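Local atomic coordinates of nitrate regulatory protein (Klebsiella oxytoca, PDB entry 4AKK), a protein that responds to nitrate and nitrite and binds the nasF operon leader RNA at its factor-independent terminator, causing transcription antitermination and so switching on expression of the nasFEDCBA operon. Residues I66-V70 with L166-V170; G184-A188 with S236-Q242; S191-K196 with C233-F237; L248-C253 with Q292-V296. All coordinates share one frame; numbering follows the deposited sequence.

Interaction 1 (I66-V70 with L166-V170); sequences ISALV and LLNIV
Ile66 reaches from helix 56-85 toward residues 166-170 with two separate branches. Its CG2, set anti to the backbone N while CG1 lies anti to the carbonyl carbon (chi1 -76°), ends 3.6 Å from Leu166 O and 4.0 Å from Val170 CG2; the side chains of Ile66 and Val170 run past each other in opposite senses. The CD1 end goes farther and meets Ile169 CG2 at 3.7 Å, the two isoleucines crossing at a slant. One turn on, Leu69 and Leu166 stand at roughly right angles, with Leu69 CD2 3.6 Å from Leu166 CD1. Val70 contributes a single methyl, CG2, which lies 3.9 Å from Leu166 CB and also 3.9 Å from Leu167 CD2: it passes the first leucine in the opposite direction and crosses the second nearly perpendicularly. The touching side chains are all apolar and buried, and the contact between the segments is van der Waals packing. Phe109 of helix 92-117 packs on both Ile66 and Leu166, while Met193 of helix 180-212 packs on Leu167. Such branched aliphatic side chains, meeting between helix 56-85 and residues 166-170, are characteristic of the hydrophobic core of an all-helical bundle, here within the NIT nitrate-sensing region.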
loop_
_atom_site.group_PDB
_atom_site.type_symbol
_atom_site.label_atom_id
_atom_site.label_comp_id
_atom_site.label_asym_id
_atom_site.label_seq_id
_atom_site.Cartn_x
_atom_site.Cartn_y
_atom_site.Cartn_z
ATOM N N ILE A 66 -5.718 21.045 -11.769
ATOM C CA ILE A 66 -6.465 19.788 -11.785
ATOM C C ILE A 66 -7.619 19.898 -10.800
ATOM O O ILE A 66 -8.761 19.573 -11.122
ATOM C CB ILE A 66 -5.567 18.586 -11.438
ATOM C CG1 ILE A 66 -4.692 18.229 -12.645
ATOM C CG2 ILE A 66 -6.419 17.387 -10.991
ATOM C CD1 ILE A 66 -3.481 17.402 -12.305
ATOM N N SER A 67 -7.307 20.393 -9.604
ATOM C CA SER A 67 -8.312 20.597 -8.577
ATOM C C SER A 67 -9.467 21.470 -9.056
ATOM O O SER A 67 -10.634 21.172 -8.789
ATOM C CB SER A 67 -7.681 21.239 -7.350
ATOM O OG SER A 67 -8.674 21.550 -6.390
ATOM N N ALA A 68 -9.138 22.555 -9.750
ATOM C CA ALA A 68 -10.152 23.500 -10.204
ATOM C C ALA A 68 -11.014 22.897 -11.305
ATOM O O ALA A 68 -12.234 23.058 -11.309
ATOM C CB ALA A 68 -9.501 24.795 -10.690
ATOM N N LEU A 69 -10.370 22.216 -12.246
ATOM C CA LEU A 69 -11.093 21.550 -13.322
ATOM C C LEU A 69 -12.037 20.482 -12.756
ATOM O O LEU A 69 -13.183 20.379 -13.164
ATOM C CB LEU A 69 -10.111 20.922 -14.313
ATOM C CG LEU A 69 -10.708 20.122 -15.474
ATOM C CD1 LEU A 69 -11.646 20.984 -16.299
ATOM C CD2 LEU A 69 -9.611 19.534 -16.348
ATOM N N VAL A 70 -11.543 19.705 -11.803
ATOM C CA VAL A 70 -12.340 18.655 -11.187
ATOM C C VAL A 70 -13.542 19.285 -10.504
ATOM O O VAL A 70 -14.648 18.763 -10.576
ATOM C CB VAL A 70 -11.501 17.814 -10.185
ATOM C CG1 VAL A 70 -12.402 17.056 -9.201
ATOM C CG2 VAL A 70 -10.583 16.854 -10.943
ATOM N N LEU A 166 -8.410 12.419 -13.993
ATOM C CA LEU A 166 -7.769 13.696 -13.700
ATOM C C LEU A 166 -7.124 13.606 -12.334
ATOM O O LEU A 166 -5.972 13.981 -12.165
ATOM C CB LEU A 166 -8.783 14.841 -13.737
ATOM C CG LEU A 166 -9.172 15.280 -15.145
ATOM C CD1 LEU A 166 -10.370 16.214 -15.100
ATOM C CD2 LEU A 166 -7.974 15.939 -15.839
ATOM N N LEU A 167 -7.879 13.088 -11.371
ATOM C CA LEU A 167 -7.402 12.896 -10.008
ATOM C C LEU A 167 -6.210 11.949 -9.912
ATOM O O LEU A 167 -5.326 12.160 -9.088
ATOM C CB LEU A 167 -8.533 12.379 -9.112
ATOM C CG LEU A 167 -9.632 13.380 -8.764
ATOM C CD1 LEU A 167 -10.641 12.754 -7.810
ATOM C CD2 LEU A 167 -9.042 14.641 -8.161
ATOM N N ASN A 168 -6.193 10.913 -10.751
ATOM C CA ASN A 168 -5.103 9.943 -10.765
ATOM C C ASN A 168 -3.783 10.563 -11.205
ATOM O O ASN A 168 -2.724 9.971 -11.020
ATOM C CB ASN A 168 -5.420 8.732 -11.671
ATOM C CG ASN A 168 -6.531 7.845 -11.120
ATOM O OD1 ASN A 168 -6.895 7.937 -9.951
ATOM N ND2 ASN A 168 -7.077 6.979 -11.976
ATOM N N ILE A 169 -3.830 11.748 -11.798
ATOM C CA ILE A 169 -2.577 12.408 -12.133
ATOM C C ILE A 169 -1.838 12.828 -10.860
ATOM O O ILE A 169 -0.620 12.763 -10.799
ATOM C CB ILE A 169 -2.780 13.644 -13.014
ATOM C CG1 ILE A 169 -3.368 13.255 -14.376
ATOM C CG2 ILE A 169 -1.452 14.398 -13.160
ATOM C CD1 ILE A 169 -3.798 14.444 -15.218
ATOM N N VAL A 170 -2.589 13.240 -9.845
ATOM C CA VAL A 170 -2.008 13.885 -8.660
ATOM C C VAL A 170 -0.988 13.056 -7.869
ATOM O O VAL A 170 0.121 13.528 -7.621
ATOM C CB VAL A 170 -3.096 14.420 -7.709
ATOM C CG1 VAL A 170 -2.460 15.042 -6.473
ATOM C CG2 VAL A 170 -3.965 15.442 -8.425
#

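Interaction 2 (G184-A188 with S236-Q242); sequences GRMVA and SFQALAQ
Ala188 meets Phe237 and Leu240 where two antiparallel helices of the NIT region's all-helical fold pack together; the short axes of 184-188 and 236-240 approach to 9.0 Å with 153° between their directions. The close part is mostly small and aliphatic, with one aromatic edge. Ala188 CB sits 3.8 Å from Leu240 CB, and Ala188 CA is 4.5 Å from Phe237 CA, a short spacing consistent with the small alanine side chain at this point. Phe237 presents a ring edge here, its CD1 lying 3.6 Å from Ala188 O near the ring plane. Val343 of helix 341-358 touches both Val187 and Leu240, covering this side. Toward Gln242 the contact thins out. Arg185 starts off pointing away from the partner segment, but its chain, extended from CG to NE, carries the guanidinium back to Gln242, whose CG lies 3.8 Å from Arg185 NH2. The two side chains cross almost perpendicularly, with guanidinium and amide planes 29° apart, and both residues are partly exposed. The same arginine also packs on Asp303 and Ala307 of helix 277-312. At the tight end, Val187 CG1, the branch anti to the backbone N (chi1 167°), makes a tight methyl-methyl approach of 3.4 Å to Leu240 CD1.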
loop_
_atom_site.group_PDB
_atom_site.type_symbol
_atom_site.label_atom_id
_atom_site.label_comp_id
_atom_site.label_asym_id
_atom_site.label_seq_id
_atom_site.Cartn_x
_atom_site.Cartn_y
_atom_site.Cartn_z
ATOM N N GLY A 184 4.342 15.364 1.242
ATOM C CA GLY A 184 3.341 15.229 2.291
ATOM C C GLY A 184 2.105 16.089 2.044
ATOM O O GLY A 184 0.974 15.660 2.309
ATOM N N ARG A 185 2.319 17.307 1.547
ATOM C CA ARG A 185 1.216 18.223 1.232
ATOM C C ARG A 185 0.410 17.747 0.035
ATOM O O ARG A 185 -0.805 17.909 0.003
ATOM C CB ARG A 185 1.723 19.640 0.947
ATOM C CG ARG A 185 2.046 20.452 2.182
ATOM C CD ARG A 185 2.571 21.833 1.804
ATOM N NE ARG A 185 3.092 22.513 2.981
ATOM C CZ ARG A 185 2.358 23.269 3.788
ATOM N NH1 ARG A 185 1.070 23.454 3.539
ATOM N NH2 ARG A 185 2.914 23.838 4.848
ATOM N N MET A 186 1.092 17.169 -0.951
ATOM C CA MET A 186 0.414 16.662 -2.134
ATOM C C MET A 186 -0.502 15.507 -1.776
ATOM O O MET A 186 -1.626 15.433 -2.259
ATOM C CB MET A 186 1.406 16.249 -3.230
ATOM C CG MET A 186 1.896 17.417 -4.071
ATOM S SD MET A 186 0.770 17.967 -5.386
ATOM C CE MET A 186 -0.826 17.528 -4.755
ATOM N N VAL A 187 -0.034 14.614 -0.916
ATOM C CA VAL A 187 -0.860 13.482 -0.516
ATOM C C VAL A 187 -2.062 13.920 0.330
ATOM O O VAL A 187 -3.174 13.422 0.143
ATOM C CB VAL A 187 -0.032 12.403 0.210
ATOM C CG1 VAL A 187 -0.948 11.391 0.903
ATOM C CG2 VAL A 187 0.874 11.702 -0.783
ATOM N N ALA A 188 -1.838 14.853 1.248
ATOM C CA ALA A 188 -2.925 15.423 2.046
ATOM C C ALA A 188 -3.992 16.056 1.149
ATOM O O ALA A 188 -5.189 15.869 1.368
ATOM C CB ALA A 188 -2.375 16.464 3.037
ATOM N N SER A 236 -6.960 10.247 6.225
ATOM C CA SER A 236 -5.646 10.495 5.661
ATOM C C SER A 236 -5.335 12.002 5.588
ATOM O O SER A 236 -4.243 12.431 5.974
ATOM C CB SER A 236 -5.498 9.821 4.299
ATOM O OG SER A 236 -4.312 10.254 3.662
ATOM N N PHE A 237 -6.289 12.805 5.125
ATOM C CA PHE A 237 -6.087 14.260 5.078
ATOM C C PHE A 237 -5.731 14.828 6.458
ATOM O O PHE A 237 -4.820 15.641 6.583
ATOM C CB PHE A 237 -7.310 15.000 4.512
ATOM C CG PHE A 237 -7.388 16.447 4.936
ATOM C CD1 PHE A 237 -6.575 17.406 4.341
ATOM C CD2 PHE A 237 -8.247 16.842 5.954
ATOM C CE1 PHE A 237 -6.625 18.730 4.744
ATOM C CE2 PHE A 237 -8.302 18.174 6.365
ATOM C CZ PHE A 237 -7.494 19.115 5.761
ATOM N N GLN A 238 -6.452 14.393 7.488
ATOM C CA GLN A 238 -6.262 14.919 8.831
ATOM C C GLN A 238 -4.928 14.505 9.417
ATOM O O GLN A 238 -4.270 15.297 10.067
ATOM C CB GLN A 238 -7.399 14.486 9.750
ATOM C CG GLN A 238 -8.747 15.045 9.318
ATOM C CD GLN A 238 -9.810 14.895 10.385
ATOM O OE1 GLN A 238 -10.735 14.087 10.249
ATOM N NE2 GLN A 238 -9.679 15.669 11.461
ATOM N N ALA A 239 -4.526 13.264 9.184
ATOM C CA ALA A 239 -3.224 12.813 9.644
ATOM C C ALA A 239 -2.083 13.598 8.992
ATOM O O ALA A 239 -1.039 13.795 9.604
ATOM C CB ALA A 239 -3.054 11.317 9.399
ATOM N N LEU A 240 -2.276 14.062 7.765
ATOM C CA LEU A 240 -1.146 14.601 7.010
ATOM C C LEU A 240 -1.105 16.104 6.875
ATOM O O LEU A 240 -0.071 16.659 6.512
ATOM C CB LEU A 240 -1.091 13.992 5.618
ATOM C CG LEU A 240 -0.717 12.515 5.602
ATOM C CD1 LEU A 240 -0.909 11.967 4.207
ATOM C CD2 LEU A 240 0.725 12.335 6.083
ATOM N N ALA A 241 -2.220 16.765 7.153
ATOM C CA ALA A 241 -2.300 18.206 6.937
ATOM C C ALA A 241 -1.714 18.994 8.106
ATOM O O ALA A 241 -1.378 18.431 9.145
ATOM C CB ALA A 241 -3.741 18.634 6.663
ATOM N N GLN A 242 -1.598 20.304 7.923
ATOM C CA GLN A 242 -1.057 21.175 8.959
ATOM C C GLN A 242 -2.161 21.580 9.926
ATOM O O GLN A 242 -3.330 21.642 9.547
ATOM C CB GLN A 242 -0.407 22.406 8.321
ATOM C CG GLN A 242 0.739 22.053 7.364
ATOM C CD GLN A 242 1.905 21.377 8.079
ATOM O OE1 GLN A 242 2.376 21.863 9.109
ATOM N NE2 GLN A 242 2.374 20.252 7.535
#

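Interaction 3 (S191-K196 with C233-F237); sequences SFMQGK and CFDSF
An aromatic cluster of Phe192, Phe234 and Phe237 lies along one side of this antiparallel helix pair, whose short axes at 191-196 and 233-237 are 7.8 Å apart at closest approach. Phe192 takes part in two T-shaped contacts with different parts of its ring. One face receives the edge of Phe234, whose CE1 stands toward the rim, with the planes at 78°. Its own edge is directed at Phe237: Phe192 CD2 lies over the centre of one face of the Phe237 ring, and the ring centroids of Phe192 and Phe237 are 5.0 Å apart. Phe234 turns a face in its turn to the opposing backbone, giving a CH-pi contact in which Gly195 CA lies 4.1 Å from the Phe234 ring centroid, 28° off the normal. Gly195 has no side chain, and Phe234 CZ comes to 3.4 Å from Gly195 C; Gly195 CA also comes to 3.5 Å from Cys233 CB. Beyond the rings, Ser236 OG donates to Ser191 OG at 2.8 Å. With OG anti to its own carbonyl carbon (chi1 -58°), Ser191 also hydrogen-bonds Val187 O one turn earlier. Leu293 and Val296 of helix 277-312 pack on Phe192. The hydroxyls form a chain, Ser236 OG to Ser191 OG to Val187 O, which gives each buried OG a hydrogen-bond partner, a directional polar link beside the close glycine and aromatic packing.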
loop_
_atom_site.group_PDB
_atom_site.type_symbol
_atom_site.label_atom_id
_atom_site.label_comp_id
_atom_site.label_asym_id
_atom_site.label_seq_id
_atom_site.Cartn_x
_atom_site.Cartn_y
_atom_site.Cartn_z
ATOM N N SER A 191 -5.763 13.305 -0.849
ATOM C CA SER A 191 -6.697 12.641 0.052
ATOM C C SER A 191 -7.967 13.463 0.146
ATOM O O SER A 191 -9.065 12.930 0.062
ATOM C CB SER A 191 -6.107 12.473 1.449
ATOM O OG SER A 191 -4.906 11.731 1.408
ATOM N N PHE A 192 -7.808 14.767 0.342
ATOM C CA PHE A 192 -8.946 15.650 0.490
ATOM C C PHE A 192 -9.765 15.702 -0.805
ATOM O O PHE A 192 -10.991 15.623 -0.774
ATOM C CB PHE A 192 -8.472 17.055 0.888
ATOM C CG PHE A 192 -9.585 17.986 1.252
ATOM C CD1 PHE A 192 -10.278 18.675 0.269
ATOM C CD2 PHE A 192 -9.945 18.169 2.581
ATOM C CE1 PHE A 192 -11.307 19.535 0.603
ATOM C CE2 PHE A 192 -10.975 19.027 2.919
ATOM C CZ PHE A 192 -11.656 19.708 1.931
ATOM N N MET A 193 -9.079 15.851 -1.936
ATOM C CA MET A 193 -9.743 15.944 -3.229
ATOM C C MET A 193 -10.569 14.680 -3.463
ATOM O O MET A 193 -11.682 14.727 -3.997
ATOM C CB MET A 193 -8.713 16.110 -4.366
ATOM C CG MET A 193 -8.151 17.532 -4.552
ATOM S SD MET A 193 -6.772 17.641 -5.741
ATOM C CE MET A 193 -7.656 17.488 -7.274
ATOM N N GLN A 194 -10.007 13.549 -3.060
ATOM C CA GLN A 194 -10.643 12.258 -3.270
ATOM C C GLN A 194 -11.868 12.077 -2.364
ATOM O O GLN A 194 -12.898 11.575 -2.803
ATOM C CB GLN A 194 -9.629 11.126 -3.054
ATOM C CG GLN A 194 -10.120 9.771 -3.524
ATOM C CD GLN A 194 -10.466 9.751 -5.002
ATOM O OE1 GLN A 194 -11.641 9.670 -5.376
ATOM N NE2 GLN A 194 -9.448 9.833 -5.851
ATOM N N GLY A 195 -11.765 12.499 -1.110
ATOM C CA GLY A 195 -12.916 12.457 -0.228
ATOM C C GLY A 195 -14.058 13.311 -0.771
ATOM O O GLY A 195 -15.234 12.943 -0.679
ATOM N N LYS A 196 -13.693 14.459 -1.335
ATOM C CA LYS A 196 -14.645 15.439 -1.856
ATOM C C LYS A 196 -15.299 14.888 -3.109
ATOM O O LYS A 196 -16.486 15.105 -3.343
ATOM C CB LYS A 196 -13.905 16.743 -2.169
ATOM C CG LYS A 196 -14.725 17.835 -2.806
ATOM C CD LYS A 196 -13.925 19.148 -2.814
ATOM C CE LYS A 196 -14.606 20.235 -3.635
ATOM N NZ LYS A 196 -14.345 20.088 -5.092
ATOM N N CYS A 233 -10.345 8.653 3.239
ATOM C CA CYS A 233 -9.849 9.839 2.540
ATOM C C CYS A 233 -9.616 11.009 3.503
ATOM O O CYS A 233 -8.550 11.635 3.479
ATOM C CB CYS A 233 -10.811 10.271 1.427
ATOM S SG CYS A 233 -10.967 9.075 0.081
ATOM N N PHE A 234 -10.619 11.323 4.324
ATOM C CA PHE A 234 -10.510 12.462 5.244
ATOM C C PHE A 234 -9.648 12.145 6.477
ATOM O O PHE A 234 -9.029 13.039 7.045
ATOM C CB PHE A 234 -11.887 13.030 5.638
ATOM C CG PHE A 234 -12.649 13.659 4.476
ATOM C CD1 PHE A 234 -12.131 14.752 3.786
ATOM C CD2 PHE A 234 -13.875 13.151 4.075
ATOM C CE1 PHE A 234 -12.823 15.319 2.713
ATOM C CE2 PHE A 234 -14.584 13.721 2.996
ATOM C CZ PHE A 234 -14.051 14.805 2.317
ATOM N N ASP A 235 -9.602 10.878 6.881
ATOM C CA ASP A 235 -8.673 10.462 7.927
ATOM C C ASP A 235 -7.242 10.646 7.456
ATOM O O ASP A 235 -6.403 11.134 8.196
ATOM C CB ASP A 235 -8.894 9.012 8.354
ATOM C CG ASP A 235 -10.202 8.814 9.112
ATOM O OD1 ASP A 235 -10.911 9.812 9.376
ATOM O OD2 ASP A 235 -10.523 7.649 9.438
ATOM N N SER A 236 -6.960 10.247 6.225
ATOM C CA SER A 236 -5.646 10.495 5.661
ATOM C C SER A 236 -5.335 12.002 5.588
ATOM O O SER A 236 -4.243 12.431 5.974
ATOM C CB SER A 236 -5.498 9.821 4.299
ATOM O OG SER A 236 -4.312 10.254 3.662
ATOM N N PHE A 237 -6.289 12.805 5.125
ATOM C CA PHE A 237 -6.087 14.260 5.078
ATOM C C PHE A 237 -5.731 14.828 6.458
ATOM O O PHE A 237 -4.820 15.641 6.583
ATOM C CB PHE A 237 -7.310 15.000 4.512
ATOM C CG PHE A 237 -7.388 16.447 4.936
ATOM C CD1 PHE A 237 -6.575 17.406 4.341
ATOM C CD2 PHE A 237 -8.247 16.842 5.954
ATOM C CE1 PHE A 237 -6.625 18.730 4.744
ATOM C CE2 PHE A 237 -8.302 18.174 6.365
ATOM C CZ PHE A 237 -7.494 19.115 5.761
#

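Interaction 4 (L248-C253 with Q292-V296); sequences LFAEQC and QLRGV
Val296 CG2 is the hub of an antiparallel helix-helix contact in the helical NIT region, between the end of helix 243-252 and helix 277-312, with short axes 159° apart in direction. Leu248 CD2 touches this methyl at 3.8 Å, the two side chains passing in opposite directions, and Cys253 SG reaches it at 3.8 Å as well. Phe249 adds the edge of its ring: CE1 stands 3.8 Å from Leu293 CD2, which lies in the ring plane, and the two side chains run alongside each other. Phe249 is also held edge-to-face against Phe237, while Leu293 packs on Lys196 of helix 180-212. At the more open end, the side chains of Gln252 and Gln292 cross nearly perpendicularly, with their amide planes 51° apart. The Gln292 chain bends at chi2, which swings its amide back toward the end of the other helix, and a water donates to both Gln252 OE1 and Gln292 O. Backbone and side chain of Gln252 are therefore tied to the same residue, Gln292, one directly and one through solvent. The direct tie is a bond from Gln292 NE2 to Gln252 O, 2.9 Å long and nearly straight at 176°, with the oxygen in the plane of the donor amide.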
loop_
_atom_site.group_PDB
_atom_site.type_symbol
_atom_site.label_atom_id
_atom_site.label_comp_id
_atom_site.label_asym_id
_atom_site.label_seq_id
_atom_site.Cartn_x
_atom_site.Cartn_y
_atom_site.Cartn_z
ATOM N N LEU A 248 -9.242 24.713 10.139
ATOM C CA LEU A 248 -10.190 25.308 9.203
ATOM C C LEU A 248 -11.262 24.310 8.778
ATOM O O LEU A 248 -12.434 24.662 8.644
ATOM C CB LEU A 248 -9.465 25.837 7.964
ATOM C CG LEU A 248 -10.412 26.449 6.938
ATOM C CD1 LEU A 248 -11.003 27.732 7.499
ATOM C CD2 LEU A 248 -9.699 26.708 5.622
ATOM N N PHE A 249 -10.840 23.067 8.561
ATOM C CA PHE A 249 -11.721 21.977 8.152
ATOM C C PHE A 249 -12.736 21.665 9.246
ATOM O O PHE A 249 -13.916 21.468 8.977
ATOM C CB PHE A 249 -10.871 20.731 7.845
ATOM C CG PHE A 249 -11.664 19.519 7.419
ATOM C CD1 PHE A 249 -12.431 19.542 6.261
ATOM C CD2 PHE A 249 -11.600 18.340 8.150
ATOM C CE1 PHE A 249 -13.143 18.418 5.854
ATOM C CE2 PHE A 249 -12.304 17.215 7.756
ATOM C CZ PHE A 249 -13.083 17.252 6.600
ATOM N N ALA A 250 -12.271 21.615 10.487
ATOM C CA ALA A 250 -13.135 21.242 11.598
ATOM C C ALA A 250 -14.196 22.305 11.827
ATOM O O ALA A 250 -15.320 22.002 12.228
ATOM C CB ALA A 250 -12.312 21.025 12.860
ATOM N N GLU A 251 -13.826 23.555 11.561
ATOM C CA GLU A 251 -14.731 24.683 11.753
ATOM C C GLU A 251 -15.666 24.901 10.554
ATOM O O GLU A 251 -16.867 25.106 10.729
ATOM C CB GLU A 251 -13.929 25.957 12.048
ATOM C CG GLU A 251 -12.974 25.830 13.244
ATOM C CD GLU A 251 -12.091 27.062 13.448
ATOM O OE1 GLU A 251 -11.557 27.594 12.448
ATOM O OE2 GLU A 251 -11.925 27.494 14.612
ATOM N N GLN A 252 -15.112 24.844 9.343
ATOM C CA GLN A 252 -15.868 25.143 8.121
ATOM C C GLN A 252 -16.727 23.990 7.590
ATOM O O GLN A 252 -17.713 24.218 6.897
ATOM C CB GLN A 252 -14.924 25.605 7.006
ATOM C CG GLN A 252 -14.257 26.944 7.250
ATOM C CD GLN A 252 -15.165 28.114 6.921
ATOM O OE1 GLN A 252 -15.468 28.371 5.752
ATOM N NE2 GLN A 252 -15.599 28.835 7.951
ATOM N N CYS A 253 -16.355 22.755 7.900
ATOM C CA CYS A 253 -17.004 21.611 7.268
ATOM C C CYS A 253 -17.631 20.662 8.271
ATOM O O CYS A 253 -17.497 19.448 8.152
ATOM C CB CYS A 253 -16.004 20.855 6.405
ATOM S SG CYS A 253 -15.192 21.879 5.171
ATOM N N GLN A 292 -18.470 24.214 0.910
ATOM C CA GLN A 292 -17.643 24.350 2.112
ATOM C C GLN A 292 -16.321 23.590 1.957
ATOM O O GLN A 292 -15.259 24.108 2.311
ATOM C CB GLN A 292 -18.393 23.874 3.362
ATOM C CG GLN A 292 -19.581 24.745 3.727
ATOM C CD GLN A 292 -19.173 26.187 3.998
ATOM O OE1 GLN A 292 -19.464 27.089 3.211
ATOM N NE2 GLN A 292 -18.472 26.404 5.104
ATOM N N LEU A 293 -16.383 22.366 1.428
ATOM C CA LEU A 293 -15.163 21.597 1.210
ATOM C C LEU A 293 -14.256 22.334 0.227
ATOM O O LEU A 293 -13.042 22.379 0.411
ATOM C CB LEU A 293 -15.481 20.195 0.686
ATOM C CG LEU A 293 -16.192 19.239 1.650
ATOM C CD1 LEU A 293 -16.796 18.075 0.882
ATOM C CD2 LEU A 293 -15.251 18.736 2.746
ATOM N N ARG A 294 -14.851 22.908 -0.815
ATOM C CA ARG A 294 -14.088 23.640 -1.827
ATOM C C ARG A 294 -13.299 24.793 -1.196
ATOM O O ARG A 294 -12.140 25.019 -1.537
ATOM C CB ARG A 294 -15.011 24.158 -2.942
ATOM C CG ARG A 294 -14.291 24.975 -4.024
ATOM C CD ARG A 294 -13.140 24.189 -4.655
ATOM N NE ARG A 294 -12.391 24.963 -5.652
ATOM C CZ ARG A 294 -11.256 24.554 -6.214
ATOM N NH1 ARG A 294 -10.755 23.370 -5.896
ATOM N NH2 ARG A 294 -10.624 25.316 -7.106
ATOM N N GLY A 295 -13.923 25.508 -0.265
ATOM C CA GLY A 295 -13.255 26.601 0.430
ATOM C C GLY A 295 -11.963 26.133 1.065
ATOM O O GLY A 295 -10.903 26.737 0.883
ATOM N N VAL A 296 -12.041 25.029 1.797
ATOM C CA VAL A 296 -10.861 24.467 2.423
ATOM C C VAL A 296 -9.839 23.993 1.391
ATOM O O VAL A 296 -8.636 24.199 1.555
ATOM C CB VAL A 296 -11.221 23.312 3.367
ATOM C CG1 VAL A 296 -9.973 22.620 3.817
ATOM C CG2 VAL A 296 -11.999 23.832 4.569
HETATM O O HOH W 1 -15.138 26.749 3.537
#

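All four contacts belong to the NIT region and are joined by side-chain touches between helices. Interactions 2 and 3 lie on the same helix pair, 180-212 with 217-240, with centres about 8 Å apart and Ser236 and Phe237 in common. Interaction 3 connects with interaction 4, about 12 Å away between centres, through Phe192 CE2 and Phe249 CD1 at 3.7 Å. It also reaches interaction 1, about 13 Å between centres, where Met193 CE packs 3.3 Å from Leu167 CD2. Interactions 1 and 4 are about 19 Å apart between centres, yet a probable hydrogen bond joins Ser67 OG and Arg294 NH1 at 2.8 Å.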